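Side-chain contacts in COG0778: Nitroreductase (Streptococcus pneumoniae, PDB 2B67), which binds flavin mononucleotide and, as a member of the nitroreductase family, probably catalyses flavin-dependent reduction with a nicotinamide nucleotide as electron donor: residues I79-D84 with L137-L142; K27-A32 with F50-E55; E59-A64 with Q71-P76. One frame throughout, in Å; residues are numbered along the deposited sequence. Where two conformers were deposited one is given.

How the interactions relate
The three contacts come in series along the chain, 2 first, then 3, then 1. Interactions 1 and 2 share the antiparallel sheet, in which strands 48-53 and 77-84 are neighbours. Their centres lie about 12 Å apart, and they meet directly: A80 N reaches V51 O at 2.8 Å, and F50 packs on V138 and L142. Helices 124-148 and 26-36 pack on adjoining strands, and both contacts touch the second subunit. Interaction 3 sits between strands 48-53 and 77-84 in sequence. Its centre is about 18 Å from that of interaction 1 and about 15 Å from that of interaction 2. L137 and Q71 belong to two flavin pockets, so sheet, subunit interface and cofactor sites adjoin.

Interaction 1: residues I79-D84 with L137-L142; sequences IALFTD and LVAMNL
The core of the nitroreductase alpha-beta sandwich is built here, where L81 and I79 of strand 77-84 pack on V138, A139 and L142 of helix 124-148. The short strand and helix axes run roughly antiparallel, at 153°, and come within 10.5 Å of each other. That gap is filled by aliphatic groups.

L81 carries most of the contact. Its CG is anti to the backbone N (chi1 173°), and with chi2 59° both methyls meet the helix. L81 CD2 touches two residues at once: V138 CG1 at 4.0 Å and A139 CB at the same 4.0 Å. L81 CD1 also meets V138 CG1, at 4.1 Å. The side chains of L81 and V138 cross obliquely, so the one valine methyl lies against both leucine methyls.

One helical turn on, I79 and L142 reach toward each other tip to tip. I79 CD1 meets L142 CD2 at 4.1 Å. A single methyl on each side makes this contact.

Other parts of the fold close round the group. F50 of strand 48-53 touches I79 and V138, L178 of strand 174-183 touches A139, and A32, I33 and A36 of helix 26-36 cover L142. L137 of the second subunit also packs on A139, while L137 of this chain touches flavin mononucleotide.

No hydrogen bond joins the two segments. All five touching residues are buried and aliphatic, so the helix is held to the sheet by dispersion and by exclusion of water, at ordinary van der Waals spacing.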
ATOM      1  N   ILE A  79      10.493   1.352  12.525  1.00 14.07           N
ATOM      2  CA  ILE A  79      10.416   0.086  11.831  1.00 13.48           C
ATOM      3  C   ILE A  79      10.887   0.418  10.459  1.00 13.85           C
ATOM      4  O   ILE A  79      10.249   1.231   9.778  1.00 14.81           O
ATOM      5  CB  ILE A  79       8.967  -0.466  11.783  1.00 12.95           C
ATOM      6  CG1 ILE A  79       8.497  -0.836  13.188  1.00 14.46           C
ATOM      7  CG2 ILE A  79       8.916  -1.692  10.886  1.00 13.60           C
ATOM      8  CD1 ILE A  79       6.982  -0.952  13.357  1.00 15.50           C
ATOM      9  N   ALA A  80      12.028  -0.142  10.071  1.00 12.52           N
ATOM     10  CA  ALA A  80      12.471  -0.047   8.698  1.00 12.63           C
ATOM     11  C   ALA A  80      11.837  -1.164   7.880  1.00 12.26           C
ATOM     12  O   ALA A  80      12.096  -2.328   8.135  1.00 12.40           O
ATOM     13  CB  ALA A  80      14.005  -0.117   8.621  1.00 12.59           C
ATOM     14  N   LEU A  81      11.000  -0.809   6.903  1.00 11.91           N
ATOM     15  CA  LEU A  81      10.345  -1.793   6.044  1.00 12.20           C
ATOM     16  C   LEU A  81      11.224  -2.019   4.828  1.00 12.22           C
ATOM     17  O   LEU A  81      11.494  -1.077   4.066  1.00 11.87           O
ATOM     18  CB  LEU A  81       8.952  -1.316   5.592  1.00 11.28           C
ATOM     19  CG  LEU A  81       8.184  -2.143   4.552  1.00 12.95           C
ATOM     20  CD1 LEU A  81       7.951  -3.589   5.042  1.00 13.66           C
ATOM     21  CD2 LEU A  81       6.836  -1.502   4.296  1.00 12.26           C
ATOM     22  N   PHE A  82      11.667  -3.265   4.658  1.00 12.36           N
ATOM     23  CA  PHE A  82      12.495  -3.678   3.498  1.00 12.52           C
ATOM     24  C   PHE A  82      11.658  -4.592   2.590  1.00 12.88           C
ATOM     25  O   PHE A  82      10.703  -5.255   3.042  1.00 12.07           O
ATOM     26  CB  PHE A  82      13.735  -4.496   3.945  1.00 12.87           C
ATOM     27  CG  PHE A  82      14.816  -3.676   4.622  1.00 14.75           C
ATOM     28  CD1 PHE A  82      14.646  -3.219   5.928  1.00 13.64           C
ATOM     29  CD2 PHE A  82      15.987  -3.346   3.942  1.00 14.25           C
ATOM     30  CE1 PHE A  82      15.631  -2.469   6.539  1.00 14.63           C
ATOM     31  CE2 PHE A  82      16.983  -2.609   4.551  1.00 14.86           C
ATOM     32  CZ  PHE A  82      16.803  -2.164   5.860  1.00 14.26           C
ATOM     33  N   THR A  83      12.030  -4.658   1.321  1.00 12.81           N
ATOM     34  CA  THR A  83      11.431  -5.631   0.434  1.00 13.72           C
ATOM     35  C   THR A  83      12.550  -6.481  -0.167  1.00 13.84           C
ATOM     36  O   THR A  83      13.693  -6.024  -0.291  1.00 12.92           O
ATOM     37  CB  THR A  83      10.640  -4.963  -0.684  1.00 14.63           C
ATOM     38  OG1 THR A  83      11.473  -3.969  -1.287  1.00 16.87           O
ATOM     39  CG2 THR A  83       9.388  -4.273  -0.127  1.00 14.17           C
ATOM     40  N   ASP A  84      12.179  -7.699  -0.552  1.00 13.24           N
ATOM     41  CA  ASP A  84      13.075  -8.710  -1.096  1.00 12.69           C
ATOM     42  C   ASP A  84      13.305  -8.509  -2.568  1.00 12.44           C
ATOM     43  O   ASP A  84      12.425  -8.798  -3.378  1.00 13.12           O
ATOM     44  CB  ASP A  84      12.451 -10.106  -0.883  1.00 12.58           C
ATOM     45  CG  ASP A  84      13.488 -11.235  -0.879  1.00 14.00           C
ATOM     46  OD1 ASP A  84      14.570 -11.076  -1.503  1.00 14.11           O
ATOM     47  OD2 ASP A  84      13.191 -12.298  -0.271  1.00 14.93           O
ATOM     48  N   LEU A 137       1.006  -1.719   0.263  1.00 12.19           N
ATOM     49  CA  LEU A 137      -0.065  -2.536   0.845  1.00 12.31           C
ATOM     50  C   LEU A 137       0.162  -2.833   2.331  1.00 13.35           C
ATOM     51  O   LEU A 137      -0.705  -2.545   3.152  1.00 13.05           O
ATOM     52  CB  LEU A 137      -0.233  -3.849   0.076  1.00 12.80           C
ATOM     53  CG  LEU A 137      -0.768  -3.753  -1.355  1.00 12.32           C
ATOM     54  CD1 LEU A 137      -0.583  -5.115  -2.023  1.00 11.97           C
ATOM     55  CD2 LEU A 137      -2.248  -3.334  -1.326  1.00 13.30           C
ATOM     56  N   VAL A 138       1.330  -3.406   2.677  1.00 13.06           N
ATOM     57  CA  VAL A 138       1.560  -3.807   4.045  1.00 11.98           C
ATOM     58  C   VAL A 138       1.809  -2.576   4.949  1.00 13.00           C
ATOM     59  O   VAL A 138       1.460  -2.620   6.123  1.00 11.85           O
ATOM     60  CB  VAL A 138       2.684  -4.926   4.203  1.00 12.23           C
ATOM     61  CG1 VAL A 138       4.088  -4.348   4.045  1.00 10.88           C
ATOM     62  CG2 VAL A 138       2.551  -5.686   5.554  1.00 11.23           C
ATOM     63  N   ALA A 139       2.449  -1.516   4.428  1.00 11.68           N
ATOM     64  CA  ALA A 139       2.718  -0.376   5.264  1.00 12.79           C
ATOM     65  C   ALA A 139       1.408   0.209   5.805  1.00 12.67           C
ATOM     66  O   ALA A 139       1.316   0.537   6.976  1.00 12.81           O
ATOM     67  CB  ALA A 139       3.489   0.671   4.513  1.00 11.60           C
HETATM   68  N   MSE A 140       0.411   0.346   4.930  1.00 13.33           N
HETATM   69  CA  MSE A 140      -0.956   0.776   5.304  1.00 13.80           C
HETATM   70  C   MSE A 140      -1.604  -0.093   6.413  1.00 13.76           C
HETATM   71  O   MSE A 140      -2.149   0.429   7.397  1.00 12.28           O
HETATM   72  CB  MSE A 140      -1.867   0.764   4.080  1.00 13.41           C
HETATM   73  CG  MSE A 140      -3.314   1.226   4.361  1.00 16.83           C
HETATM   74 SE   MSE A 140      -3.355   3.187   4.411  0.80 23.00          SE
HETATM   75  CE  MSE A 140      -3.299   3.556   6.318  1.00 17.05           C
ATOM     76  N   ASN A 141      -1.503  -1.406   6.250  1.00 13.01           N
ATOM     77  CA  ASN A 141      -2.112  -2.353   7.199  1.00 13.65           C
ATOM     78  C   ASN A 141      -1.416  -2.196   8.570  1.00 13.00           C
ATOM     79  O   ASN A 141      -2.074  -2.185   9.614  1.00 11.83           O
ATOM     80  CB  ASN A 141      -2.015  -3.796   6.662  1.00 12.83           C
ATOM     81  CG  ASN A 141      -3.246  -4.649   7.018  1.00 16.80           C
ATOM     82  OD1 ASN A 141      -4.331  -4.126   7.272  1.00 20.98           O
ATOM     83  ND2 ASN A 141      -3.078  -5.960   7.017  1.00 17.90           N
ATOM     84  N   LEU A 142      -0.098  -1.989   8.523  1.00 12.77           N
ATOM     85  CA  LEU A 142       0.730  -1.801   9.740  1.00 13.44           C
ATOM     86  C   LEU A 142       0.367  -0.540  10.533  1.00 12.61           C
ATOM     87  O   LEU A 142       0.209  -0.597  11.760  1.00 12.00           O
ATOM     88  CB  LEU A 142       2.210  -1.751   9.375  1.00 13.37           C
ATOM     89  CG  LEU A 142       3.177  -1.390  10.516  1.00 15.31           C
ATOM     90  CD1 LEU A 142       3.027  -2.405  11.663  1.00 14.69           C
ATOM     91  CD2 LEU A 142       4.631  -1.311   9.995  1.00 15.53           C
TER

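Interaction 2: residues K27-A32 with F50-E55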
ATOM      1  N   LYS A  27       5.704  -6.440  22.698  1.00 26.68           N
ATOM      2  CA  LYS A  27       4.553  -7.330  22.434  1.00 26.88           C
ATOM      3  C   LYS A  27       3.522  -6.670  21.490  1.00 25.80           C
ATOM      4  O   LYS A  27       2.983  -7.331  20.606  1.00 24.89           O
ATOM      5  CB  LYS A  27       3.861  -7.820  23.722  1.00 27.68           C
ATOM      6  CG  LYS A  27       4.810  -8.383  24.805  1.00 32.60           C
ATOM      7  CD  LYS A  27       5.582  -9.654  24.382  1.00 38.67           C
ATOM      8  CE  LYS A  27       5.153 -10.909  25.185  1.00 42.47           C
ATOM      9  NZ  LYS A  27       6.064 -11.231  26.336  1.00 44.20           N
ATOM     10  N   ASP A  28       3.245  -5.375  21.692  1.00 24.66           N
ATOM     11  CA  ASP A  28       2.355  -4.636  20.791  1.00 22.98           C
ATOM     12  C   ASP A  28       2.913  -4.472  19.378  1.00 21.29           C
ATOM     13  O   ASP A  28       2.165  -4.561  18.421  1.00 20.33           O
ATOM     14  CB  ASP A  28       1.973  -3.264  21.360  1.00 23.65           C
ATOM     15  CG  ASP A  28       1.139  -3.365  22.641  1.00 26.72           C
ATOM     16  OD1 ASP A  28       0.472  -4.413  22.840  1.00 29.30           O
ATOM     17  OD2 ASP A  28       1.178  -2.406  23.451  1.00 25.82           O
ATOM     18  N   VAL A  29       4.217  -4.199  19.254  1.00 19.46           N
ATOM     19  CA  VAL A  29       4.836  -4.070  17.940  1.00 18.23           C
ATOM     20  C   VAL A  29       4.747  -5.373  17.158  1.00 17.96           C
ATOM     21  O   VAL A  29       4.312  -5.371  16.014  1.00 16.10           O
ATOM     22  CB  VAL A  29       6.284  -3.558  18.001  1.00 17.88           C
ATOM     23  CG1 VAL A  29       6.906  -3.544  16.604  1.00 17.67           C
ATOM     24  CG2 VAL A  29       6.283  -2.150  18.572  1.00 17.23           C
ATOM     25  N   ARG A  30       5.080  -6.481  17.823  1.00 18.45           N
ATOM     26  CA  ARG A  30       4.993  -7.804  17.221  1.00 19.73           C
ATOM     27  C   ARG A  30       3.570  -8.146  16.815  1.00 19.50           C
ATOM     28  O   ARG A  30       3.341  -8.733  15.755  1.00 19.65           O
ATOM     29  CB  ARG A  30       5.557  -8.881  18.156  1.00 19.86           C
ATOM     30  CG  ARG A  30       5.680 -10.233  17.462  1.00 24.31           C
ATOM     31  CD  ARG A  30       5.883 -11.342  18.444  1.00 30.21           C
ATOM     32  NE  ARG A  30       4.957 -12.445  18.173  1.00 34.25           N
ATOM     33  CZ  ARG A  30       5.336 -13.638  17.744  1.00 36.18           C
ATOM     34  NH1 ARG A  30       6.618 -13.870  17.550  1.00 39.79           N
ATOM     35  NH2 ARG A  30       4.453 -14.602  17.521  1.00 36.50           N
ATOM     36  N   THR A  31       2.602  -7.788  17.651  1.00 18.96           N
ATOM     37  CA  THR A  31       1.208  -8.035  17.273  1.00 19.44           C
ATOM     38  C   THR A  31       0.805  -7.225  16.026  1.00 18.72           C
ATOM     39  O   THR A  31       0.174  -7.762  15.110  1.00 17.71           O
ATOM     40  CB  THR A  31       0.255  -7.701  18.422  1.00 20.35           C
ATOM     41  OG1 THR A  31       0.530  -8.584  19.522  1.00 22.64           O
ATOM     42  CG2 THR A  31      -1.188  -7.838  17.981  1.00 21.41           C
ATOM     43  N   ALA A  32       1.139  -5.925  16.022  1.00 17.42           N
ATOM     44  CA  ALA A  32       0.752  -5.049  14.916  1.00 16.00           C
ATOM     45  C   ALA A  32       1.336  -5.590  13.602  1.00 15.56           C
ATOM     46  O   ALA A  32       0.685  -5.553  12.554  1.00 15.06           O
ATOM     47  CB  ALA A  32       1.224  -3.623  15.184  1.00 15.24           C
ATOM     48  N   PHE A  50      10.552  -6.718   8.188  1.00 11.21           N
ATOM     49  CA  PHE A  50      10.353  -5.642   9.177  1.00 11.45           C
ATOM     50  C   PHE A  50      11.535  -5.581  10.141  1.00 11.94           C
ATOM     51  O   PHE A  50      11.815  -6.536  10.910  1.00 12.38           O
ATOM     52  CB  PHE A  50       9.041  -5.860   9.943  1.00 11.16           C
ATOM     53  CG  PHE A  50       7.817  -5.798   9.070  1.00 12.70           C
ATOM     54  CD1 PHE A  50       7.455  -6.892   8.269  1.00 12.46           C
ATOM     55  CD2 PHE A  50       7.041  -4.629   9.030  1.00 12.85           C
ATOM     56  CE1 PHE A  50       6.327  -6.818   7.429  1.00 16.32           C
ATOM     57  CE2 PHE A  50       5.908  -4.552   8.241  1.00 16.52           C
ATOM     58  CZ  PHE A  50       5.546  -5.633   7.431  1.00 16.39           C
ATOM     59  N   VAL A  51      12.256  -4.475  10.096  1.00 11.74           N
ATOM     60  CA  VAL A  51      13.385  -4.314  10.992  1.00 11.86           C
ATOM     61  C   VAL A  51      12.975  -3.366  12.127  1.00 13.00           C
ATOM     62  O   VAL A  51      12.837  -2.158  11.912  1.00 12.35           O
ATOM     63  CB  VAL A  51      14.663  -3.850  10.239  1.00 11.63           C
ATOM     64  CG1 VAL A  51      15.815  -3.740  11.218  1.00 10.53           C
ATOM     65  CG2 VAL A  51      15.031  -4.862   9.117  1.00 11.42           C
ATOM     66  N   VAL A  52      12.737  -3.937  13.315  1.00 12.49           N
ATOM     67  CA  VAL A  52      12.326  -3.164  14.478  1.00 13.75           C
ATOM     68  C   VAL A  52      13.536  -2.548  15.196  1.00 14.06           C
ATOM     69  O   VAL A  52      14.338  -3.248  15.835  1.00 15.45           O
ATOM     70  CB  VAL A  52      11.457  -4.015  15.430  1.00 12.46           C
ATOM     71  CG1 VAL A  52      11.048  -3.235  16.635  1.00 14.66           C
ATOM     72  CG2 VAL A  52      10.226  -4.541  14.678  1.00 12.90           C
ATOM     73  N   VAL A  53      13.662  -1.242  15.090  1.00 14.15           N
ATOM     74  CA  VAL A  53      14.853  -0.571  15.592  1.00 14.74           C
ATOM     75  C   VAL A  53      14.583   0.029  16.962  1.00 15.71           C
ATOM     76  O   VAL A  53      13.755   0.947  17.099  1.00 15.18           O
ATOM     77  CB  VAL A  53      15.357   0.487  14.602  1.00 13.72           C
ATOM     78  CG1 VAL A  53      16.644   1.162  15.108  1.00 14.52           C
ATOM     79  CG2 VAL A  53      15.583  -0.191  13.213  1.00 14.19           C
ATOM     80  N   ARG A  54      15.296  -0.506  17.955  1.00 16.27           N
ATOM     81  CA  ARG A  54      15.214  -0.055  19.341  1.00 19.53           C
ATOM     82  C   ARG A  54      16.599   0.326  19.853  1.00 20.77           C
ATOM     83  O   ARG A  54      16.713   1.073  20.810  1.00 22.39           O
ATOM     84  CB  ARG A  54      14.630  -1.150  20.262  1.00 18.72           C
ATOM     85  CG  ARG A  54      13.141  -1.267  20.179  1.00 20.84           C
ATOM     86  CD  ARG A  54      12.574  -2.347  21.157  1.00 20.96           C
ATOM     87  NE  ARG A  54      11.137  -2.550  20.907  1.00 23.96           N
ATOM     88  CZ  ARG A  54      10.142  -1.818  21.436  1.00 24.68           C
ATOM     89  NH1 ARG A  54       8.900  -2.114  21.099  1.00 24.91           N
ATOM     90  NH2 ARG A  54      10.368  -0.802  22.283  1.00 17.60           N
ATOM     91  N   GLU A  55      17.634  -0.216  19.228  1.00 21.68           N
ATOM     92  CA  GLU A  55      18.993   0.058  19.634  1.00 23.80           C
ATOM     93  C   GLU A  55      19.741   1.026  18.728  1.00 22.93           C
ATOM     94  O   GLU A  55      20.486   1.846  19.247  1.00 23.82           O
ATOM     95  CB  GLU A  55      19.804  -1.232  19.814  1.00 24.79           C
ATOM     96  CG  GLU A  55      20.085  -1.534  21.272  1.00 30.75           C
ATOM     97  CD  GLU A  55      19.098  -2.512  21.856  1.00 38.16           C
ATOM     98  OE1 GLU A  55      18.161  -2.070  22.575  1.00 38.80           O
ATOM     99  OE2 GLU A  55      19.265  -3.733  21.579  1.00 42.05           O
TER
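V29 of helix 26-36 makes every close contact across this pair, and its two methyls have different partners. The apolar part is V29 against V52 of strand 48-53. The two side chains point at each other tip to tip. V29 CG1 lies 4.0 Å from V52 CG2 and 4.2 Å from V52 CG1, so it faces both methyls of the other valine. I33, one turn further along the helix, also touches V52.

The second part joins an aliphatic group to a charged one. V29 CG2 lies 3.6 Å from R54 NH1, and the two side chains pass alongside with opposite headings. R54 runs extended from CG to NE and reaches the start of the helix, where it also touches P26. Its NH2 is hydrogen-bonded to V24 O, just ahead of that helix.

In the fold, this is a helix packed on the strand that edges the sheet within one chain. The edge is continued by the second subunit: F50, V51 and V52 pair with a strand of that chain in a parallel ladder. R30 of the same helix forms a salt bridge with D198 of the second subunit.

Within the helix, K27 O takes two bonds from T31. K27 O accepts T31 OG1 and T31 N, both at 3.0 Å. The hydroxyl is tilted 29° from the carbonyl plane, and the two donors approach from opposite faces of that plane.

Interaction 3: residues E59-A64 with Q71-P76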
ATOM      1  N   GLU A  59      21.874   6.270  15.168  0.50 15.68           N
ATOM      2  CA  GLU A  59      22.576   5.975  13.921  0.50 15.56           C
ATOM      3  C   GLU A  59      21.631   6.155  12.730  0.50 14.69           C
ATOM      4  O   GLU A  59      21.908   6.926  11.802  0.50 14.00           O
ATOM      5  CB  GLU A  59      23.073   4.518  13.931  0.50 16.38           C
ATOM      6  CG  GLU A  59      24.588   4.297  14.111  0.50 18.64           C
ATOM      7  CD  GLU A  59      25.129   3.137  13.251  0.50 23.74           C
ATOM      8  OE1 GLU A  59      25.889   3.403  12.281  0.50 23.03           O
ATOM      9  OE2 GLU A  59      24.782   1.962  13.530  0.50 24.08           O
ATOM     10  N   LEU A  60      20.506   5.448  12.777  1.00 13.54           N
ATOM     11  CA  LEU A  60      19.507   5.499  11.695  1.00 13.08           C
ATOM     12  C   LEU A  60      19.065   6.921  11.412  1.00 13.38           C
ATOM     13  O   LEU A  60      18.953   7.327  10.257  1.00 12.86           O
ATOM     14  CB  LEU A  60      18.294   4.594  12.020  1.00 12.86           C
ATOM     15  CG  LEU A  60      17.167   4.586  10.995  1.00 12.45           C
ATOM     16  CD1 LEU A  60      17.676   4.067   9.610  1.00 11.67           C
ATOM     17  CD2 LEU A  60      15.974   3.762  11.506  1.00  9.89           C
ATOM     18  N   ALA A  61      18.828   7.695  12.478  1.00 13.98           N
ATOM     19  CA  ALA A  61      18.343   9.055  12.340  1.00 13.71           C
ATOM     20  C   ALA A  61      19.276   9.948  11.521  1.00 14.21           C
ATOM     21  O   ALA A  61      18.805  10.890  10.876  1.00 13.64           O
ATOM     22  CB  ALA A  61      18.125   9.675  13.723  1.00 14.06           C
ATOM     23  N   LYS A  62      20.579   9.668  11.559  1.00 14.64           N
ATOM     24  CA  LYS A  62      21.581  10.426  10.756  1.00 15.60           C
ATOM     25  C   LYS A  62      21.364  10.283   9.268  1.00 16.10           C
ATOM     26  O   LYS A  62      21.909  11.096   8.484  1.00 16.25           O
ATOM     27  CB  LYS A  62      23.003   9.971  11.079  1.00 15.94           C
ATOM     28  CG  LYS A  62      23.423  10.251  12.502  1.00 18.28           C
ATOM     29  CD  LYS A  62      24.838   9.749  12.715  1.00 22.82           C
ATOM     30  CE  LYS A  62      25.211   9.890  14.168  1.00 25.00           C
ATOM     31  NZ  LYS A  62      26.422   9.057  14.437  1.00 28.94           N
ATOM     32  N   LEU A  63      20.558   9.273   8.876  1.00 15.47           N
ATOM     33  CA  LEU A  63      20.201   9.030   7.458  1.00 15.78           C
ATOM     34  C   LEU A  63      18.924   9.744   6.990  1.00 16.18           C
ATOM     35  O   LEU A  63      18.560   9.726   5.801  1.00 15.05           O
ATOM     36  CB  LEU A  63      20.051   7.537   7.215  1.00 15.82           C
ATOM     37  CG  LEU A  63      21.226   6.643   7.586  1.00 15.09           C
ATOM     38  CD1 LEU A  63      20.888   5.275   7.087  1.00 15.09           C
ATOM     39  CD2 LEU A  63      22.588   7.154   7.015  1.00 14.89           C
ATOM     40  N   ALA A  64      18.234  10.359   7.939  1.00 17.06           N
ATOM     41  CA  ALA A  64      16.933  10.981   7.658  1.00 18.39           C
ATOM     42  C   ALA A  64      17.121  12.450   7.267  1.00 18.55           C
ATOM     43  O   ALA A  64      17.952  13.138   7.870  1.00 19.74           O
ATOM     44  CB  ALA A  64      16.026  10.865   8.913  1.00 18.30           C
ATOM     45  N   GLN A  71      12.396  13.268  14.088  1.00 18.90           N
ATOM     46  CA  GLN A  71      11.363  12.230  14.232  1.00 18.75           C
ATOM     47  C   GLN A  71      11.978  10.871  14.539  1.00 17.85           C
ATOM     48  O   GLN A  71      11.579  10.205  15.492  1.00 17.62           O
ATOM     49  CB  GLN A  71      10.473  12.169  12.985  1.00 19.29           C
ATOM     50  CG  GLN A  71       9.578  13.412  12.819  1.00 19.44           C
ATOM     51  CD  GLN A  71       8.760  13.364  11.543  1.00 20.82           C
ATOM     52  OE1 GLN A  71       8.050  12.380  11.289  1.00 21.82           O
ATOM     53  NE2 GLN A  71       8.849  14.428  10.731  1.00 20.92           N
ATOM     54  N   VAL A  72      12.969  10.473  13.755  1.00 16.63           N
ATOM     55  CA  VAL A  72      13.601   9.198  13.979  1.00 16.48           C
ATOM     56  C   VAL A  72      14.414   9.174  15.300  1.00 17.39           C
ATOM     57  O   VAL A  72      14.457   8.139  15.986  1.00 17.10           O
ATOM     58  CB  VAL A  72      14.435   8.739  12.766  1.00 15.37           C
ATOM     59  CG1 VAL A  72      15.013   7.330  13.014  1.00 15.76           C
ATOM     60  CG2 VAL A  72      13.569   8.728  11.504  1.00 14.06           C
ATOM     61  N   SER A  73      15.037  10.296  15.664  1.00 18.55           N
ATOM     62  CA  SER A  73      15.813  10.358  16.937  1.00 18.60           C
ATOM     63  C   SER A  73      14.930  10.205  18.150  1.00 18.33           C
ATOM     64  O   SER A  73      15.325   9.514  19.103  1.00 18.78           O
ATOM     65  CB  SER A  73      16.557  11.691  17.097  1.00 19.65           C
ATOM     66  OG  SER A  73      17.568  11.838  16.135  1.00 21.05           O
ATOM     67  N   SER A  74      13.762  10.842  18.130  0.50 18.22           N
ATOM     68  CA  SER A  74      12.869  10.820  19.288  0.50 18.50           C
ATOM     69  C   SER A  74      12.010   9.581  19.394  0.50 17.82           C
ATOM     70  O   SER A  74      11.851   9.055  20.496  0.50 17.35           O
ATOM     71  CB  SER A  74      11.972  12.041  19.308  0.50 18.73           C
ATOM     72  OG  SER A  74      12.754  13.192  19.531  0.50 21.98           O
ATOM     73  N   ALA A  75      11.450   9.121  18.267  1.00 16.83           N
ATOM     74  CA  ALA A  75      10.505   8.004  18.297  1.00 16.39           C
ATOM     75  C   ALA A  75      11.091   6.819  19.070  1.00 15.97           C
ATOM     76  O   ALA A  75      12.221   6.428  18.833  1.00 16.16           O
ATOM     77  CB  ALA A  75      10.078   7.592  16.898  1.00 16.17           C
ATOM     78  N   PRO A  76      10.320   6.258  20.027  1.00 16.81           N
ATOM     79  CA  PRO A  76      10.866   5.143  20.821  1.00 16.42           C
ATOM     80  C   PRO A  76      11.252   3.970  19.898  1.00 15.83           C
ATOM     81  O   PRO A  76      12.181   3.211  20.191  1.00 15.97           O
ATOM     82  CB  PRO A  76       9.693   4.753  21.727  1.00 16.32           C
ATOM     83  CG  PRO A  76       8.774   5.883  21.724  1.00 17.65           C
ATOM     84  CD  PRO A  76       8.934   6.608  20.431  1.00 15.88           C
TER
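A61 and V72 bring the two backbones close, with their CA atoms 5.0 Å apart. Residues 59-61 are helical, and a type I beta turn runs from A61 to A64, with A64 N bonded to A61 O. Residues 71-74 are helical, and A75 is the first to leave helical backbone angles.

V72 is the centre of the contact. V72 CG1, anti to the backbone N (chi1 -176°), lies over the backbone of A61, 3.8 Å from A61 CA. V72 CG1 is also 4.0 Å from L60 CD2, and the L60 and V72 side chains cross at about a right angle. V72 CB meets A61 CB at 3.9 Å. The other branch, V72 CG2, turns to the far end of the turn and reaches A64 CB at 4.2 Å. The small side chain of A61 is consistent with so near an approach of the backbones.

S73 lies beside this group. S73 OG is 3.3 Å from A61 CB, a contact without a hydrogen bond. The hydroxyl is bonded instead to F69 O, one turn earlier in its own helix.

L60 and V72 both touch T78 of strand 77-84, so the pair of short helices rests on the sheet. Just before V72, Q71 donates from NE2 to flavin O2. Two short helices form the connection between strands 48-53 and 77-84, and the second supplies a residue of the flavin mononucleotide pocket of this nitroreductase-family fold.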